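PDB 7CZO: uncharacterized protein HI_0666 from Haemophilus influenzae, which probably forms, as a separate small protein, the N-terminal-domain part of a HipA toxin in a three-component HipBA toxin-antitoxin system. Local coordinates for residues Lys9-Gly14 and Val99-Glu104; Leu4-Lys9 and Phe87-Gly92; Phe29-Asp34 and Ser49-Asp54; Ile38-Ser43 and Pro58-Leu63. One frame throughout, in Å; residues are numbered along the deposited sequence.

Contact 1 of 4, residues Lys9-Gly14 and Val99-Glu104; sequences KVFLYG and VQIQEE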
# COMPACT_ATOMS: atom_id res chain seq x y z
N LYS A 9 -5.38 5.36 -2.58
CA LYS A 9 -6.69 4.75 -2.38
C LYS A 9 -6.56 3.26 -2.72
O LYS A 9 -5.92 2.87 -3.70
CB LYS A 9 -7.74 5.36 -3.32
CG LYS A 9 -8.51 6.56 -2.80
CD LYS A 9 -9.18 7.29 -3.99
CE LYS A 9 -10.63 7.71 -3.73
NZ LYS A 9 -11.58 7.29 -4.81
N VAL A 10 -7.20 2.43 -1.91
CA VAL A 10 -7.07 0.99 -2.01
C VAL A 10 -8.38 0.39 -2.41
O VAL A 10 -9.39 0.55 -1.73
CB VAL A 10 -6.65 0.41 -0.65
CG1 VAL A 10 -6.83 -1.11 -0.62
CG2 VAL A 10 -5.19 0.82 -0.35
N PHE A 11 -8.34 -0.33 -3.53
CA PHE A 11 -9.50 -1.02 -4.08
C PHE A 11 -9.28 -2.54 -4.00
O PHE A 11 -8.17 -3.00 -4.18
CB PHE A 11 -9.67 -0.62 -5.55
CG PHE A 11 -10.04 0.81 -5.75
CD1 PHE A 11 -9.07 1.80 -5.84
CD2 PHE A 11 -11.38 1.19 -5.87
CE1 PHE A 11 -9.41 3.13 -6.04
CE2 PHE A 11 -11.73 2.53 -6.08
CZ PHE A 11 -10.73 3.49 -6.16
N LEU A 12 -10.35 -3.27 -3.69
CA LEU A 12 -10.38 -4.77 -3.64
C LEU A 12 -11.63 -5.29 -4.44
O LEU A 12 -12.76 -4.80 -4.28
CB LEU A 12 -10.47 -5.20 -2.22
CG LEU A 12 -10.34 -6.67 -1.90
CD1 LEU A 12 -9.07 -7.26 -2.49
CD2 LEU A 12 -10.33 -6.83 -0.38
N TYR A 13 -11.41 -6.22 -5.36
CA TYR A 13 -12.44 -6.63 -6.32
C TYR A 13 -13.33 -5.49 -6.79
O TYR A 13 -14.56 -5.66 -6.85
CB TYR A 13 -13.35 -7.72 -5.72
CG TYR A 13 -12.59 -8.85 -5.04
CD1 TYR A 13 -11.80 -9.72 -5.75
CD2 TYR A 13 -12.67 -9.02 -3.72
CE1 TYR A 13 -11.13 -10.75 -5.10
CE2 TYR A 13 -11.99 -10.00 -3.06
CZ TYR A 13 -11.23 -10.87 -3.75
OH TYR A 13 -10.53 -11.85 -3.02
N GLY A 14 -12.73 -4.35 -7.12
CA GLY A 14 -13.45 -3.25 -7.78
C GLY A 14 -13.91 -2.13 -6.84
O GLY A 14 -14.20 -1.02 -7.29
N VAL A 99 -6.08 -3.31 -6.01
CA VAL A 99 -5.58 -2.16 -6.77
C VAL A 99 -5.31 -0.83 -5.97
O VAL A 99 -5.97 -0.56 -4.96
CB VAL A 99 -6.54 -1.93 -7.97
CG1 VAL A 99 -6.37 -0.55 -8.59
CG2 VAL A 99 -6.29 -2.97 -9.05
N GLN A 100 -4.35 -0.00 -6.41
CA GLN A 100 -4.08 1.31 -5.76
C GLN A 100 -3.87 2.43 -6.72
O GLN A 100 -2.94 2.37 -7.51
CB GLN A 100 -2.87 1.28 -4.86
CG GLN A 100 -3.07 0.19 -3.85
CD GLN A 100 -1.81 -0.21 -3.21
OE1 GLN A 100 -1.54 -1.38 -3.05
NE2 GLN A 100 -1.01 0.78 -2.83
N ILE A 101 -4.76 3.42 -6.64
CA ILE A 101 -4.63 4.64 -7.39
C ILE A 101 -4.06 5.63 -6.38
O ILE A 101 -4.60 5.81 -5.31
CB ILE A 101 -5.95 5.12 -8.09
CG1 ILE A 101 -5.63 6.16 -9.19
CG2 ILE A 101 -6.98 5.71 -7.12
CD1 ILE A 101 -6.83 6.77 -9.89
N GLN A 102 -2.93 6.21 -6.73
CA GLN A 102 -2.37 7.31 -5.96
C GLN A 102 -3.38 8.44 -5.80
O GLN A 102 -4.03 8.83 -6.78
CB GLN A 102 -1.14 7.84 -6.66
CG GLN A 102 -0.39 8.82 -5.81
CD GLN A 102 0.96 9.15 -6.41
OE1 GLN A 102 1.68 10.02 -5.89
NE2 GLN A 102 1.32 8.47 -7.50
N GLU A 103 -3.52 8.93 -4.57
CA GLU A 103 -4.44 10.01 -4.27
C GLU A 103 -3.79 11.28 -4.74
O GLU A 103 -2.92 11.85 -4.07
CB GLU A 103 -4.76 10.10 -2.79
CG GLU A 103 -6.04 9.38 -2.42
CD GLU A 103 -6.55 9.74 -1.03
OE1 GLU A 103 -7.78 9.64 -0.81
OE2 GLU A 103 -5.74 10.13 -0.16
N GLU A 104 -4.17 11.67 -5.95
CA GLU A 104 -3.74 12.92 -6.55
C GLU A 104 -5.03 13.63 -6.95
O GLU A 104 -5.99 12.97 -7.35
CB GLU A 104 -2.81 12.63 -7.73
CG GLU A 104 -1.76 11.57 -7.40
CD GLU A 104 -0.45 11.71 -8.16
OE1 GLU A 104 -0.11 10.82 -8.99
OE2 GLU A 104 0.27 12.70 -7.90
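Lys-9 to Phe-11 and Val-99 to Ile-101 pair as neighbouring antiparallel strands, their short axes 4.7 Å apart at closest approach and 156° between directions. Four backbone hydrogen bonds join them in two reciprocal pairs. At the Phe-11/Val-99 pair both are short and straight, with Phe-11 N 2.8 Å from Val-99 O and the bond from Val-99 N to Phe-11 O equally short. At the Lys-9/Ile-101 pair they are more bent, and Ile-101 N lies 3.2 Å from Lys-9 O. Between these rungs sits the non-hydrogen-bonded pair Val-10 and Gln-100, where the CA of Gln-100 makes a CA-H...O contact of 3.2 Å with Lys-9 O.

The apolar contacts gather on the face carrying Lys-9, Phe-11, Val-99 and Ile-101. With CG1 of Ile-101 anti to the backbone N (chi1 -163°), its CG2 is left to meet the edge of the Phe-11 ring, 3.7 Å from CE1, and to lie against Lys-9 CB.

Glu-103 crosses the lysine chain at about a right angle, its OE1 3.7 Å from the aliphatic Lys-9 CG. The charges pair only loosely, Lys-9 NZ staying 6.0 Å from OE1; Glu-103 OE2 instead forms a salt bridge with Arg-21 and a hydrogen bond with Ser-7. Within this chain strand 98-102 is one edge of the five-stranded sheet, and strand 7-12 is bonded on its other side to strand 15-22.

Contact 2 of 4, residues Leu4-Lys9 and Phe87-Gly92; sequences LVRSGK and FLLNNG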
# COMPACT_ATOMS: atom_id res chain seq x y z
N LEU A 4 3.11 16.96 3.26
CA LEU A 4 3.44 15.65 2.69
C LEU A 4 2.90 14.55 3.65
O LEU A 4 2.38 14.89 4.71
CB LEU A 4 4.97 15.56 2.53
CG LEU A 4 5.73 16.51 1.60
CD1 LEU A 4 7.12 16.81 2.14
CD2 LEU A 4 5.80 15.95 0.18
N VAL A 5 3.01 13.26 3.34
CA VAL A 5 3.57 12.77 2.08
C VAL A 5 2.47 11.94 1.41
O VAL A 5 1.39 12.46 1.09
CB VAL A 5 4.94 12.00 2.26
CG1 VAL A 5 5.90 12.30 1.10
CG2 VAL A 5 5.63 12.34 3.57
N ARG A 6 2.71 10.63 1.28
CA ARG A 6 2.16 9.83 0.19
C ARG A 6 0.90 9.02 0.58
O ARG A 6 0.87 8.33 1.60
CB ARG A 6 3.25 8.90 -0.32
CG ARG A 6 4.46 9.59 -0.93
CD ARG A 6 4.17 10.04 -2.36
NE ARG A 6 4.56 9.04 -3.36
CZ ARG A 6 4.33 9.15 -4.67
NH1 ARG A 6 3.70 10.21 -5.15
NH2 ARG A 6 4.72 8.19 -5.51
N SER A 7 -0.12 9.09 -0.26
CA SER A 7 -1.38 8.46 -0.01
C SER A 7 -1.83 7.64 -1.26
O SER A 7 -1.63 8.07 -2.39
CB SER A 7 -2.40 9.54 0.34
OG SER A 7 -3.67 8.99 0.66
N GLY A 8 -2.44 6.47 -1.04
CA GLY A 8 -3.02 5.65 -2.11
C GLY A 8 -4.39 5.15 -1.72
O GLY A 8 -4.57 4.61 -0.63
N LYS A 9 -5.38 5.36 -2.58
CA LYS A 9 -6.69 4.75 -2.38
C LYS A 9 -6.56 3.26 -2.72
O LYS A 9 -5.92 2.87 -3.70
CB LYS A 9 -7.74 5.36 -3.32
CG LYS A 9 -8.51 6.56 -2.80
CD LYS A 9 -9.18 7.29 -3.99
CE LYS A 9 -10.63 7.71 -3.73
NZ LYS A 9 -11.58 7.29 -4.81
N PHE A 87 6.60 1.75 -5.58
CA PHE A 87 6.24 0.81 -6.61
C PHE A 87 4.75 0.52 -6.51
O PHE A 87 4.01 0.64 -7.50
CB PHE A 87 7.01 -0.46 -6.46
CG PHE A 87 6.53 -1.53 -7.36
CD1 PHE A 87 7.14 -1.76 -8.57
CD2 PHE A 87 5.45 -2.31 -7.01
CE1 PHE A 87 6.67 -2.75 -9.42
CE2 PHE A 87 4.97 -3.31 -7.85
CZ PHE A 87 5.59 -3.52 -9.06
N LEU A 88 4.29 0.20 -5.31
CA LEU A 88 2.85 0.00 -5.12
C LEU A 88 2.05 1.14 -5.74
O LEU A 88 1.07 0.89 -6.43
CB LEU A 88 2.47 -0.21 -3.65
CG LEU A 88 3.09 -1.53 -3.14
CD1 LEU A 88 2.84 -1.70 -1.66
CD2 LEU A 88 2.58 -2.71 -3.96
N LEU A 89 2.50 2.38 -5.53
CA LEU A 89 1.78 3.54 -6.04
C LEU A 89 1.92 3.70 -7.54
O LEU A 89 0.95 4.04 -8.21
CB LEU A 89 2.27 4.80 -5.37
CG LEU A 89 1.86 5.03 -3.92
CD1 LEU A 89 2.55 6.30 -3.42
CD2 LEU A 89 0.36 5.17 -3.84
N ASN A 90 3.09 3.42 -8.09
CA ASN A 90 3.27 3.50 -9.54
C ASN A 90 2.68 2.40 -10.37
O ASN A 90 2.54 2.60 -11.55
CB ASN A 90 4.74 3.56 -9.90
CG ASN A 90 5.42 4.79 -9.33
OD1 ASN A 90 4.78 5.84 -9.14
ND2 ASN A 90 6.72 4.65 -9.01
N ASN A 91 2.36 1.25 -9.79
CA ASN A 91 1.70 0.23 -10.60
C ASN A 91 1.06 -0.96 -9.93
O ASN A 91 1.50 -2.06 -10.19
CB ASN A 91 2.67 -0.29 -11.70
CG ASN A 91 4.10 -0.35 -11.26
OD1 ASN A 91 4.40 -0.44 -10.10
ND2 ASN A 91 4.98 -0.35 -12.22
N GLY A 92 -0.05 -0.82 -9.20
CA GLY A 92 -0.96 0.30 -9.24
C GLY A 92 -2.36 -0.22 -9.64
O GLY A 92 -3.05 -0.85 -8.85
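Gly-8 and Leu-89 mark the closest backbone approach, their CA atoms 6.6 Å apart where strand 7-12 passes the C-terminal part of helix 82-91. Leu-89 carries the contact, and its two methyls divide the work. CD1 sits over one face of the Arg-6 guanidinium, 3.4 Å from NE and 3.6 Å from both CZ and NH2, while CD2 rests against the strand backbone, 3.8 Å from Gly-8 CA and equally far from Ser-7 O. Having no side chain, Gly-8 lets this methyl settle directly on the main chain.

Arg-6 reaches the leucine by folding rather than stretching: bends at chi2 (-79°) and chi3 (-92°) turn the guanidinium so that one face lies against CD1. Asn-90 OD1 lies near the plane of that group, at its edge, but 4.3 Å from NH2. The same arginine also touches Phe-85 and Arg-86 one turn earlier on the helix. CB of Ser-7 points away from the helix, and its OG is hydrogen-bonded to Glu-103 and Arg-21.

A helix leucine thus packs on a strand glycine and on the face of an arginine, a form of the helix-on-sheet packing of alpha/beta domains, here in the HipA N-terminal domain.

Contact 3 of 4, residues Phe29-Asp34 and Ser49-Asp54; sequences FSYNPD and SPFHSD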
# COMPACT_ATOMS: atom_id res chain seq x y z
N PHE A 29 -2.34 1.87 7.16
CA PHE A 29 -3.49 1.36 6.45
C PHE A 29 -4.70 1.58 7.31
O PHE A 29 -4.64 1.32 8.51
CB PHE A 29 -3.35 -0.13 6.13
CG PHE A 29 -4.59 -0.71 5.51
CD1 PHE A 29 -5.11 -0.15 4.33
CD2 PHE A 29 -5.27 -1.74 6.11
CE1 PHE A 29 -6.27 -0.62 3.76
CE2 PHE A 29 -6.43 -2.22 5.54
CZ PHE A 29 -6.93 -1.66 4.36
N SER A 30 -5.81 1.99 6.69
CA SER A 30 -7.09 2.12 7.37
C SER A 30 -8.26 1.81 6.46
O SER A 30 -8.25 2.18 5.28
CB SER A 30 -7.26 3.54 7.92
OG SER A 30 -7.33 4.50 6.86
N TYR A 31 -9.27 1.12 7.00
CA TYR A 31 -10.48 0.75 6.24
C TYR A 31 -11.47 1.91 6.23
O TYR A 31 -11.71 2.52 7.24
CB TYR A 31 -11.19 -0.45 6.92
CG TYR A 31 -10.58 -1.80 6.68
CD1 TYR A 31 -10.64 -2.39 5.42
CD2 TYR A 31 -9.98 -2.51 7.70
CE1 TYR A 31 -10.10 -3.62 5.19
CE2 TYR A 31 -9.40 -3.76 7.48
CZ TYR A 31 -9.48 -4.31 6.21
OH TYR A 31 -8.96 -5.56 5.93
N ASN A 32 -12.09 2.19 5.11
CA ASN A 32 -13.25 3.08 5.12
C ASN A 32 -14.26 2.77 6.22
O ASN A 32 -14.47 1.61 6.59
CB ASN A 32 -13.93 3.08 3.75
CG ASN A 32 -13.15 3.87 2.73
OD1 ASN A 32 -12.31 4.69 3.10
ND2 ASN A 32 -13.42 3.64 1.46
N PRO A 33 -14.89 3.80 6.78
CA PRO A 33 -15.77 3.56 7.94
C PRO A 33 -17.03 2.77 7.59
O PRO A 33 -17.55 2.05 8.45
CB PRO A 33 -16.14 4.97 8.41
CG PRO A 33 -15.43 5.92 7.50
CD PRO A 33 -14.96 5.19 6.30
N ASP A 34 -17.51 2.88 6.36
CA ASP A 34 -18.68 2.12 5.91
C ASP A 34 -18.31 0.83 5.23
O ASP A 34 -19.17 0.25 4.56
CB ASP A 34 -19.51 2.87 4.86
CG ASP A 34 -19.67 4.31 5.17
OD1 ASP A 34 -20.31 4.62 6.20
OD2 ASP A 34 -19.15 5.10 4.35
N SER A 49 -9.14 -1.70 12.39
CA SER A 49 -8.69 -0.54 11.65
C SER A 49 -8.75 0.67 12.58
O SER A 49 -9.69 0.82 13.34
CB SER A 49 -9.61 -0.33 10.49
OG SER A 49 -9.17 0.73 9.69
N PRO A 50 -7.76 1.56 12.52
CA PRO A 50 -6.64 1.63 11.61
C PRO A 50 -5.48 0.91 12.16
O PRO A 50 -5.47 0.57 13.33
CB PRO A 50 -6.29 3.10 11.61
CG PRO A 50 -6.55 3.49 13.02
CD PRO A 50 -7.78 2.73 13.42
N PHE A 51 -4.51 0.70 11.28
CA PHE A 51 -3.25 0.04 11.54
C PHE A 51 -2.11 1.02 11.19
O PHE A 51 -2.24 1.89 10.30
CB PHE A 51 -3.09 -1.21 10.67
CG PHE A 51 -4.30 -2.10 10.65
CD1 PHE A 51 -5.32 -1.88 9.74
CD2 PHE A 51 -4.42 -3.16 11.52
CE1 PHE A 51 -6.44 -2.65 9.73
CE2 PHE A 51 -5.54 -3.95 11.52
CZ PHE A 51 -6.55 -3.68 10.64
N HIS A 52 -0.99 0.85 11.88
CA HIS A 52 0.13 1.79 11.83
C HIS A 52 1.35 0.95 11.97
O HIS A 52 1.34 0.03 12.77
CB HIS A 52 0.10 2.73 13.01
CG HIS A 52 -1.11 3.62 13.06
ND1 HIS A 52 -1.40 4.54 12.08
CD2 HIS A 52 -2.07 3.75 14.01
CE1 HIS A 52 -2.51 5.19 12.40
NE2 HIS A 52 -2.94 4.72 13.56
N SER A 53 2.40 1.23 11.20
CA SER A 53 3.67 0.52 11.41
C SER A 53 4.83 1.40 11.00
O SER A 53 4.66 2.37 10.25
CB SER A 53 3.67 -0.80 10.65
OG SER A 53 4.83 -1.56 10.92
N ASP A 54 6.01 1.09 11.52
CA ASP A 54 7.19 1.86 11.14
C ASP A 54 7.85 1.20 9.93
O ASP A 54 8.79 1.72 9.38
CB ASP A 54 8.18 2.02 12.31
CG ASP A 54 8.66 0.69 12.87
OD1 ASP A 54 8.20 -0.38 12.39
OD2 ASP A 54 9.51 0.72 13.80
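Ser-49 and Tyr-31 supply one of the two strong hydrogen bonds of this contact: the backbone N of Tyr-31 donates to Ser-49 OG at 2.7 Å, nearly straight at 167°. The serine OG is swung anti to its own backbone N (chi1 -176°), which lets a side chain stand in where a strand carbonyl would otherwise be expected. The other strong bond runs from Phe-51 N to Phe-29 O, 2.8 Å long and almost in line with the C=O. Its return partner, Phe-29 N to Phe-51 O, is weak and bent.

This uneven bonding belongs to an edge of the domain's antiparallel sheet. The weakly bonded strand around 51-53 is outermost beside strand 27-31, and Pro-50, preceded by a cis peptide, lies just ahead of it with its CB 3.8 Å from Ser-30 CB.

Aromatic contacts fill the side of the sheet bearing Phe-29 and Phe-51. The ring planes are nearly parallel, at 9°, and the rings meet rim to rim, with Phe-29 CD2 3.6 Å from Phe-51 CD1. Tyr-31 leans in as well: its CE2 approaches the edge of the Phe-51 ring, Ser-49 CB touches the tyrosine's own edge, and CE2 of Phe-29 lies over the tyrosine face. Phe-44 meets both phenylalanine rings, and the Tyr-31 hydroxyl is hydrogen-bonded to Phe-44 O and Leu-40 N.

Contact 4 of 4, residues Ile38-Ser43 and Pro58-Leu63; sequences IPLSLS and PYFASL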
# COMPACT_ATOMS: atom_id res chain seq x y z
N ILE A 38 -15.37 -8.01 2.79
CA ILE A 38 -14.38 -9.08 3.01
C ILE A 38 -13.06 -8.42 3.36
O ILE A 38 -12.65 -7.44 2.70
CB ILE A 38 -14.27 -10.01 1.78
CG1 ILE A 38 -13.35 -11.18 2.12
CG2 ILE A 38 -13.81 -9.28 0.52
CD1 ILE A 38 -13.23 -12.20 0.99
N PRO A 39 -12.40 -8.91 4.42
CA PRO A 39 -11.11 -8.28 4.79
C PRO A 39 -10.02 -8.41 3.73
O PRO A 39 -10.02 -9.34 2.93
CB PRO A 39 -10.74 -9.00 6.08
CG PRO A 39 -12.09 -9.30 6.69
CD PRO A 39 -12.93 -9.73 5.53
N LEU A 40 -9.12 -7.44 3.69
CA LEU A 40 -8.03 -7.46 2.71
C LEU A 40 -7.08 -8.64 3.00
O LEU A 40 -6.56 -9.31 2.10
CB LEU A 40 -7.30 -6.12 2.72
CG LEU A 40 -6.10 -5.97 1.78
CD1 LEU A 40 -6.60 -5.93 0.37
CD2 LEU A 40 -5.32 -4.71 2.10
N SER A 41 -6.86 -8.91 4.27
CA SER A 41 -6.04 -10.03 4.67
C SER A 41 -6.36 -10.38 6.11
O SER A 41 -6.96 -9.58 6.84
CB SER A 41 -4.58 -9.62 4.56
OG SER A 41 -4.28 -8.68 5.57
N LEU A 42 -5.96 -11.56 6.56
CA LEU A 42 -6.22 -11.93 7.95
C LEU A 42 -5.42 -11.03 8.92
O LEU A 42 -5.81 -10.91 10.09
CB LEU A 42 -6.04 -13.44 8.23
CG LEU A 42 -4.85 -14.21 7.65
CD1 LEU A 42 -3.53 -13.78 8.29
CD2 LEU A 42 -5.12 -15.71 7.81
N SER A 43 -4.37 -10.38 8.43
CA SER A 43 -3.65 -9.36 9.23
C SER A 43 -4.44 -8.07 9.45
O SER A 43 -4.09 -7.29 10.32
CB SER A 43 -2.33 -9.01 8.60
OG SER A 43 -2.52 -8.55 7.27
N PRO A 58 3.91 -6.21 6.12
CA PRO A 58 4.19 -7.44 5.38
C PRO A 58 3.21 -7.79 4.27
O PRO A 58 3.63 -8.28 3.21
CB PRO A 58 4.12 -8.51 6.48
CG PRO A 58 4.65 -7.80 7.69
CD PRO A 58 4.14 -6.38 7.57
N TYR A 59 1.92 -7.58 4.51
CA TYR A 59 0.95 -7.93 3.50
C TYR A 59 1.19 -7.10 2.22
O TYR A 59 1.22 -7.66 1.10
CB TYR A 59 -0.50 -7.76 3.99
CG TYR A 59 -1.45 -8.12 2.90
CD1 TYR A 59 -1.64 -9.46 2.55
CD2 TYR A 59 -2.07 -7.13 2.12
CE1 TYR A 59 -2.46 -9.81 1.49
CE2 TYR A 59 -2.90 -7.48 1.05
CZ TYR A 59 -3.09 -8.83 0.75
OH TYR A 59 -3.89 -9.22 -0.29
N PHE A 60 1.36 -5.79 2.38
CA PHE A 60 1.57 -4.92 1.23
C PHE A 60 2.97 -5.15 0.64
O PHE A 60 3.14 -5.19 -0.56
CB PHE A 60 1.37 -3.46 1.62
CG PHE A 60 -0.06 -3.06 1.77
CD1 PHE A 60 -0.84 -2.74 0.67
CD2 PHE A 60 -0.64 -2.95 3.03
CE1 PHE A 60 -2.18 -2.35 0.81
CE2 PHE A 60 -1.99 -2.56 3.19
CZ PHE A 60 -2.76 -2.26 2.08
N ALA A 61 3.98 -5.33 1.46
CA ALA A 61 5.28 -5.66 0.88
C ALA A 61 5.17 -6.93 0.05
O ALA A 61 5.90 -7.10 -0.91
CB ALA A 61 6.34 -5.85 1.95
N SER A 62 4.28 -7.85 0.44
CA SER A 62 4.15 -9.14 -0.29
C SER A 62 3.60 -8.98 -1.73
O SER A 62 3.80 -9.85 -2.56
CB SER A 62 3.25 -10.11 0.46
OG SER A 62 1.88 -9.90 0.09
N LEU A 63 2.92 -7.87 -2.01
CA LEU A 63 2.32 -7.63 -3.34
C LEU A 63 3.33 -7.20 -4.37
O LEU A 63 3.02 -7.13 -5.54
CB LEU A 63 1.25 -6.52 -3.27
CG LEU A 63 0.08 -6.76 -2.29
CD1 LEU A 63 -1.09 -5.81 -2.43
CD2 LEU A 63 -0.42 -8.18 -2.46
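Leu-40 and Ser-41 pack on Tyr-59 in a side-chain contact between an irregular loop and a short helix: residues 38-43, from the connection between strands 27-31 and 51-53, lie against the start of helix 58-62. Tyr-59 is the main surface. Its CG is anti to the backbone N (chi1 179°), which extends the ring from the helix toward the loop, where Ser-41 and Leu-40 receive it differently. Ser-41 CB stands over one face in a CH-pi contact, 3.8 Å from the ring centroid and 20° off the normal. Leu-40 comes obliquely, with CG 3.6 Å from Tyr-59 CE2.

The leucine also spans to the next helix residue, its CD2 3.5 Å from Phe-60 CZ, so that one branched side chain bridges two aromatic rings. Ser-43 OG approaches Tyr-59 CB at 3.9 Å.

Beyond the loop, Leu-40 continues onto Phe-29 and Ile-17 of the sheet, while Phe-60 packs on Phe-29, on Leu-20 of strand 15-22 and on Leu-88 of helix 82-91, so that helix 58-62 lies on the sheet beside helix 82-91.

How the contacts relate
Contacts 1 and 3 are strand pairings at the two outer edges of one sheet, but contact 1 is regularly bonded through the backbone whereas contact 3 borrows a serine hydroxyl and leans on aromatic rings. Contacts 2 and 4 rely on side-chain packing by helices. Contact 2 is buried, a leucine pressed onto strand and arginine; contacts 1, 3 and 4 are partly buried, and mix apolar packing with polar groups nearer the surface. Strand 7-12 serves contacts 1 and 2, which share Lys-9. Contacts 3 and 4 meet where the loop and helix 58-62 reach strand 27-31, and contacts 2 and 4 touch where their two helices come together.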